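Local coordinates for protein GDNF family receptor alpha-3 (Homo sapiens, PDB 2GH0) that binds the neurotrophic factor artemin as a GPI-anchored cell-surface receptor, leading to autophosphorylation and activation of the RET receptor, at residues 39-44 / 87-92; 83-88 / 151-156. One frame throughout, in Å; residues are numbered along the deposited sequence.

Interaction 1: 39-44 / 87-92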
loop_
_atom_site.group_PDB
_atom_site.type_symbol
_atom_site.label_atom_id
_atom_site.label_comp_id
_atom_site.label_asym_id
_atom_site.label_seq_id
_atom_site.Cartn_x
_atom_site.Cartn_y
_atom_site.Cartn_z
ATOM N N PRO C 39 33.370 -0.334 10.796
ATOM C CA PRO C 39 34.336 -0.036 11.837
ATOM C C PRO C 39 33.763 -0.489 13.181
ATOM O O PRO C 39 34.519 -0.704 14.136
ATOM C CB PRO C 39 34.451 1.502 11.786
ATOM C CG PRO C 39 33.187 1.969 11.156
ATOM C CD PRO C 39 32.789 0.889 10.200
ATOM N N HIS C 40 32.432 -0.600 13.228
ATOM C CA HIS C 40 31.685 -1.156 14.344
ATOM C C HIS C 40 32.190 -2.573 14.683
ATOM O O HIS C 40 33.284 -2.753 15.205
ATOM C CB HIS C 40 30.185 -1.242 13.969
ATOM C CG HIS C 40 29.546 0.063 13.549
ATOM N ND1 HIS C 40 29.719 0.614 12.293
ATOM C CD2 HIS C 40 28.677 0.881 14.196
ATOM C CE1 HIS C 40 29.018 1.733 12.201
ATOM N NE2 HIS C 40 28.375 1.918 13.343
ATOM N N CYS C 41 31.383 -3.567 14.313
ATOM C CA CYS C 41 31.518 -4.979 14.634
ATOM C C CYS C 41 31.637 -5.327 16.116
ATOM O O CYS C 41 32.570 -4.920 16.816
ATOM C CB CYS C 41 32.559 -5.698 13.741
ATOM S SG CYS C 41 34.014 -6.340 14.620
ATOM N N GLN C 42 30.652 -6.069 16.595
ATOM C CA GLN C 42 30.744 -6.724 17.888
ATOM C C GLN C 42 31.560 -7.971 17.626
ATOM O O GLN C 42 31.096 -8.851 16.911
ATOM C CB GLN C 42 29.359 -7.113 18.407
ATOM C CG GLN C 42 28.538 -5.933 18.993
ATOM C CD GLN C 42 27.974 -5.045 17.904
ATOM O OE1 GLN C 42 27.672 -5.526 16.800
ATOM N NE2 GLN C 42 27.831 -3.742 18.193
ATOM N N ARG C 43 32.757 -8.066 18.207
ATOM C CA ARG C 43 33.669 -9.123 17.778
ATOM C C ARG C 43 33.130 -10.521 18.096
ATOM O O ARG C 43 33.343 -11.459 17.333
ATOM C CB ARG C 43 35.073 -8.902 18.362
ATOM C CG ARG C 43 36.102 -9.905 17.904
ATOM C CD ARG C 43 37.474 -9.599 18.549
ATOM N NE ARG C 43 38.264 -10.812 18.619
ATOM C CZ ARG C 43 38.416 -11.548 19.721
ATOM N NH1 ARG C 43 37.827 -11.171 20.866
ATOM N NH2 ARG C 43 39.169 -12.666 19.676
ATOM N N HIS C 44 32.458 -10.658 19.242
ATOM C CA HIS C 44 31.912 -11.956 19.662
ATOM C C HIS C 44 30.759 -12.464 18.767
ATOM O O HIS C 44 30.571 -13.679 18.602
ATOM C CB HIS C 44 31.487 -11.918 21.125
ATOM C CG HIS C 44 30.376 -10.963 21.414
ATOM N ND1 HIS C 44 30.583 -9.616 21.643
ATOM C CD2 HIS C 44 29.042 -11.168 21.554
ATOM C CE1 HIS C 44 29.422 -9.034 21.898
ATOM N NE2 HIS C 44 28.471 -9.953 21.854
ATOM N N PRO C 87 39.290 -10.492 9.168
ATOM C CA PRO C 87 40.245 -10.548 10.322
ATOM C C PRO C 87 40.297 -9.218 11.133
ATOM O O PRO C 87 40.525 -9.208 12.386
ATOM C CB PRO C 87 41.613 -10.892 9.654
ATOM C CG PRO C 87 41.464 -10.398 8.178
ATOM C CD PRO C 87 39.976 -10.613 7.860
ATOM N N ASN C 88 40.053 -8.094 10.450
ATOM C CA ASN C 88 40.016 -6.780 11.147
ATOM C C ASN C 88 38.901 -6.718 12.181
ATOM O O ASN C 88 38.931 -5.896 13.072
ATOM C CB ASN C 88 39.885 -5.637 10.136
ATOM C CG ASN C 88 41.163 -5.461 9.296
ATOM O OD1 ASN C 88 42.269 -5.647 9.799
ATOM N ND2 ASN C 88 41.010 -5.100 8.029
ATOM N N CYS C 89 37.901 -7.585 12.030
ATOM C CA CYS C 89 36.898 -7.732 13.039
ATOM C C CYS C 89 37.138 -8.910 13.959
ATOM O O CYS C 89 36.951 -8.768 15.172
ATOM C CB CYS C 89 35.498 -7.885 12.438
ATOM S SG CYS C 89 34.288 -8.169 13.773
ATOM N N ALA C 90 37.461 -10.069 13.381
ATOM C CA ALA C 90 37.516 -11.350 14.093
ATOM C C ALA C 90 38.712 -11.415 15.052
ATOM O O ALA C 90 38.654 -12.098 16.058
ATOM C CB ALA C 90 37.615 -12.508 13.102
ATOM N N LEU C 91 39.785 -10.725 14.712
ATOM C CA LEU C 91 41.041 -10.834 15.501
ATOM C C LEU C 91 41.270 -9.598 16.354
ATOM O O LEU C 91 41.025 -8.487 15.889
ATOM C CB LEU C 91 42.209 -11.076 14.551
ATOM C CG LEU C 91 42.062 -12.226 13.536
ATOM C CD1 LEU C 91 43.295 -12.280 12.608
ATOM C CD2 LEU C 91 41.942 -13.487 14.287
ATOM N N PRO C 92 41.763 -9.787 17.614
ATOM C CA PRO C 92 42.170 -8.689 18.486
ATOM C C PRO C 92 43.129 -7.771 17.760
ATOM O O PRO C 92 43.908 -8.235 16.973
ATOM C CB PRO C 92 42.880 -9.405 19.639
ATOM C CG PRO C 92 42.176 -10.723 19.732
ATOM C CD PRO C 92 41.941 -11.100 18.267
HETATM O O HOH W 1 39.892 -14.800 17.242
#
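The disulfide C41–C89 ties the loop before helix 43-56 to the short helix 87-90 in the first GDNF/GAS1 domain of this receptor fragment, one of several cystines that brace this helical unit. C41 SG and C89 SG are bonded at 2.0 Å with a chi3 of 94°, near the usual value for a disulfide, although C41 itself sits at an unusual chi1 of 116°. Beside the covalent link, R43, the first residue of helix 43-56, lays its side chain along the end of the short helix. With CG anti to the backbone N and the chain extended as far as NE, its methylenes pass C89 O, which R43 CG approaches to 3.1 Å. R43 NE then donates to A90 O at 2.9 Å, from above the carbonyl plane. Water 1 also donates to A90 O and accepts a weak bond from R43 NH2, while P92 CG covers one guanidinium face, displaced toward its rim. With an alanine in place of R43, A90 O would probably lose its direct donor and the ring of P92 its flat partner. A90 itself packs on L47 and L50 of the longer helix. Such a cystine, with an arginine bonded to a helix-end carbonyl beside it, belongs to the disulfide-rich, mainly helical architecture of GDNF-family receptor domains.

Interaction 2: 83-88 / 151-156. With NAG (2-acetamido-2-deoxy-beta-D-glucopyranose), chain E.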
loop_
_atom_site.group_PDB
_atom_site.type_symbol
_atom_site.label_atom_id
_atom_site.label_comp_id
_atom_site.label_asym_id
_atom_site.label_seq_id
_atom_site.Cartn_x
_atom_site.Cartn_y
_atom_site.Cartn_z
ATOM N N ASN C 83 41.204 -11.508 3.510
ATOM C CA ASN C 83 40.102 -10.824 4.229
ATOM C C ASN C 83 38.755 -11.489 4.239
ATOM O O ASN C 83 37.787 -10.923 4.790
ATOM C CB ASN C 83 39.972 -9.402 3.707
ATOM C CG ASN C 83 41.179 -8.552 4.133
ATOM O OD1 ASN C 83 41.238 -8.123 5.278
ATOM N ND2 ASN C 83 42.184 -8.414 3.259
ATOM N N THR C 84 38.717 -12.681 3.652
ATOM C CA THR C 84 37.503 -13.464 3.570
ATOM C C THR C 84 36.829 -13.717 4.911
ATOM O O THR C 84 35.591 -13.640 4.973
ATOM C CB THR C 84 37.703 -14.732 2.709
ATOM O OG1 THR C 84 37.892 -14.316 1.362
ATOM C CG2 THR C 84 36.503 -15.673 2.790
ATOM N N ILE C 85 37.600 -14.002 5.984
ATOM C CA ILE C 85 37.012 -14.190 7.316
ATOM C C ILE C 85 36.895 -12.895 8.123
ATOM O O ILE C 85 36.661 -12.929 9.338
ATOM C CB ILE C 85 37.767 -15.301 8.197
ATOM C CG1 ILE C 85 39.267 -14.994 8.498
ATOM C CG2 ILE C 85 37.608 -16.714 7.586
ATOM C CD1 ILE C 85 39.867 -15.907 9.466
ATOM N N ALA C 86 37.081 -11.751 7.461
ATOM C CA ALA C 86 37.002 -10.426 8.138
ATOM C C ALA C 86 37.960 -10.339 9.373
ATOM O O ALA C 86 37.494 -10.105 10.494
ATOM C CB ALA C 86 35.541 -10.133 8.563
ATOM N N PRO C 87 39.290 -10.492 9.168
ATOM C CA PRO C 87 40.245 -10.548 10.322
ATOM C C PRO C 87 40.297 -9.218 11.133
ATOM O O PRO C 87 40.525 -9.208 12.386
ATOM C CB PRO C 87 41.613 -10.892 9.654
ATOM C CG PRO C 87 41.464 -10.398 8.178
ATOM C CD PRO C 87 39.976 -10.613 7.860
ATOM N N ASN C 88 40.053 -8.094 10.450
ATOM C CA ASN C 88 40.016 -6.780 11.147
ATOM C C ASN C 88 38.901 -6.718 12.181
ATOM O O ASN C 88 38.931 -5.896 13.072
ATOM C CB ASN C 88 39.885 -5.637 10.136
ATOM C CG ASN C 88 41.163 -5.461 9.296
ATOM O OD1 ASN C 88 42.269 -5.647 9.799
ATOM N ND2 ASN C 88 41.010 -5.100 8.029
ATOM N N THR C 151 41.943 -18.411 16.099
ATOM C CA THR C 151 41.540 -18.348 14.664
ATOM C C THR C 151 42.777 -18.185 13.818
ATOM O O THR C 151 43.535 -17.206 14.031
ATOM C CB THR C 151 40.516 -17.162 14.400
ATOM O OG1 THR C 151 39.278 -17.513 15.004
ATOM C CG2 THR C 151 40.299 -16.889 12.896
ATOM N N PRO C 152 43.029 -19.131 12.892
ATOM C CA PRO C 152 44.139 -18.997 11.957
ATOM C C PRO C 152 43.775 -18.197 10.691
ATOM O O PRO C 152 42.548 -18.089 10.311
ATOM C CB PRO C 152 44.413 -20.463 11.575
ATOM C CG PRO C 152 43.112 -21.123 11.583
ATOM C CD PRO C 152 42.295 -20.404 12.659
ATOM N N ASN C 153 44.769 -17.643 9.997
ATOM C CA ASN C 153 44.399 -16.966 8.733
ATOM C C ASN C 153 45.623 -16.795 7.840
ATOM O O ASN C 153 46.735 -16.865 8.319
ATOM C CB ASN C 153 43.836 -15.556 9.030
ATOM C CG ASN C 153 43.160 -14.906 7.788
ATOM O OD1 ASN C 153 42.544 -15.609 6.980
ATOM N ND2 ASN C 153 43.308 -13.550 7.639
ATOM N N PHE C 154 45.410 -16.530 6.555
ATOM C CA PHE C 154 46.524 -16.224 5.641
ATOM C C PHE C 154 47.232 -14.949 6.117
ATOM O O PHE C 154 46.604 -13.997 6.533
ATOM C CB PHE C 154 46.018 -16.024 4.202
ATOM C CG PHE C 154 45.424 -17.296 3.647
ATOM C CD1 PHE C 154 44.067 -17.541 3.729
ATOM C CD2 PHE C 154 46.275 -18.291 3.160
ATOM C CE1 PHE C 154 43.536 -18.739 3.269
ATOM C CE2 PHE C 154 45.777 -19.495 2.699
ATOM C CZ PHE C 154 44.380 -19.715 2.708
ATOM N N VAL C 155 48.541 -14.900 5.957
ATOM C CA VAL C 155 49.293 -13.782 6.502
ATOM C C VAL C 155 49.640 -12.797 5.392
ATOM O O VAL C 155 49.985 -11.625 5.677
ATOM C CB VAL C 155 50.593 -14.283 7.194
ATOM C CG1 VAL C 155 50.259 -15.316 8.283
ATOM C CG2 VAL C 155 51.519 -14.868 6.206
ATOM N N SER C 156 49.568 -13.249 4.149
ATOM C CA SER C 156 50.065 -12.461 3.030
ATOM C C SER C 156 49.106 -12.369 1.867
ATOM O O SER C 156 48.282 -13.279 1.681
ATOM C CB SER C 156 51.411 -13.074 2.510
ATOM O OG SER C 156 51.878 -12.413 1.353
HETATM C C1 NAG E . 54.582 -14.926 3.031
HETATM C C2 NAG E . 55.983 -15.419 3.499
HETATM C C3 NAG E . 56.327 -14.786 4.831
HETATM C C4 NAG E . 56.193 -13.271 4.857
HETATM C C5 NAG E . 54.806 -12.976 4.295
HETATM C C6 NAG E . 54.342 -11.521 4.146
HETATM C C7 NAG E . 56.861 -17.709 3.101
HETATM C C8 NAG E . 56.794 -19.112 3.626
HETATM N N2 NAG E . 55.985 -16.888 3.696
HETATM O O3 NAG E . 57.601 -15.229 5.157
HETATM O O4 NAG E . 56.132 -13.024 6.247
HETATM O O5 NAG E . 54.709 -13.511 2.999
HETATM O O6 NAG E . 55.404 -10.935 3.532
HETATM O O7 NAG E . 57.703 -17.351 2.266
HETATM O O HOH W 2 40.395 -14.971 5.362
#
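I85 and N153 meet where the two GDNF/GAS1 domains of this fragment pack together: a type I beta turn from N83 to A86, leading into helix 87-90 of the first domain, faces strand 152-154 of the two-stranded antiparallel sheet in the second. The contact is buried, and no direct hydrogen bond crosses it. I85 holds CG1 between its backbone N and carbonyl carbon (chi1 61°), with chi2 near 171° extending the chain to CD1. I85 CD1 meets T151 CG2 tip to tip at 3.6 Å and lies equally near P152 O. The methyl CG2 of T151 faces the isoleucine, while OG1 bonds T148 O and G147 N.

N153 runs past I85 in the opposite direction, its CG anti to its own backbone N (chi1 -168°), and thus brings its amide alongside the isoleucine. N153 OD1 rests 3.7 Å from I85 CG1, an apolar touch, but its polar need is met by water 2, which donates to N153 OD1 at 2.8 Å and accepts from I85 N at 3.0 Å. The other end of the amide donates through ND2 to R82 O, just before the turn. Water and carbonyl together should fix the rotation of the amide, so that oxygen and nitrogen are unlikely to exchange places. Farther along the strand segment, S156 CB lies beside the N-acetylglucosamine of a glycan attached to the protein itself, and takes no part in the contact between the two segments. P87 meets the asparagine side chain at about a right angle. On the proline ring, CB and CG both border the amide nitrogen, with P87 CG 3.7 Å from N153 ND2.

Overall arrangement
Interactions 1 and 2 share helix 87-90, with P87 and N88 common to both, and their centres lie 11 Å apart. Along the chain, 39-44 comes first, then the overlapping ranges 83-88 and 87-92, and finally 151-156. Interaction 1 is internal to the first of the two GDNF/GAS1 domains in this fragment and partly buried toward the periphery; interaction 2 joins that domain to the second and lies nearer the centre of the chain. They touch directly through A90 CB on I85 O and L91 CD2 on T151 CB. The principle illustrated is that one short helix, covalently anchored within its own domain, can also carry part of an interdomain interface.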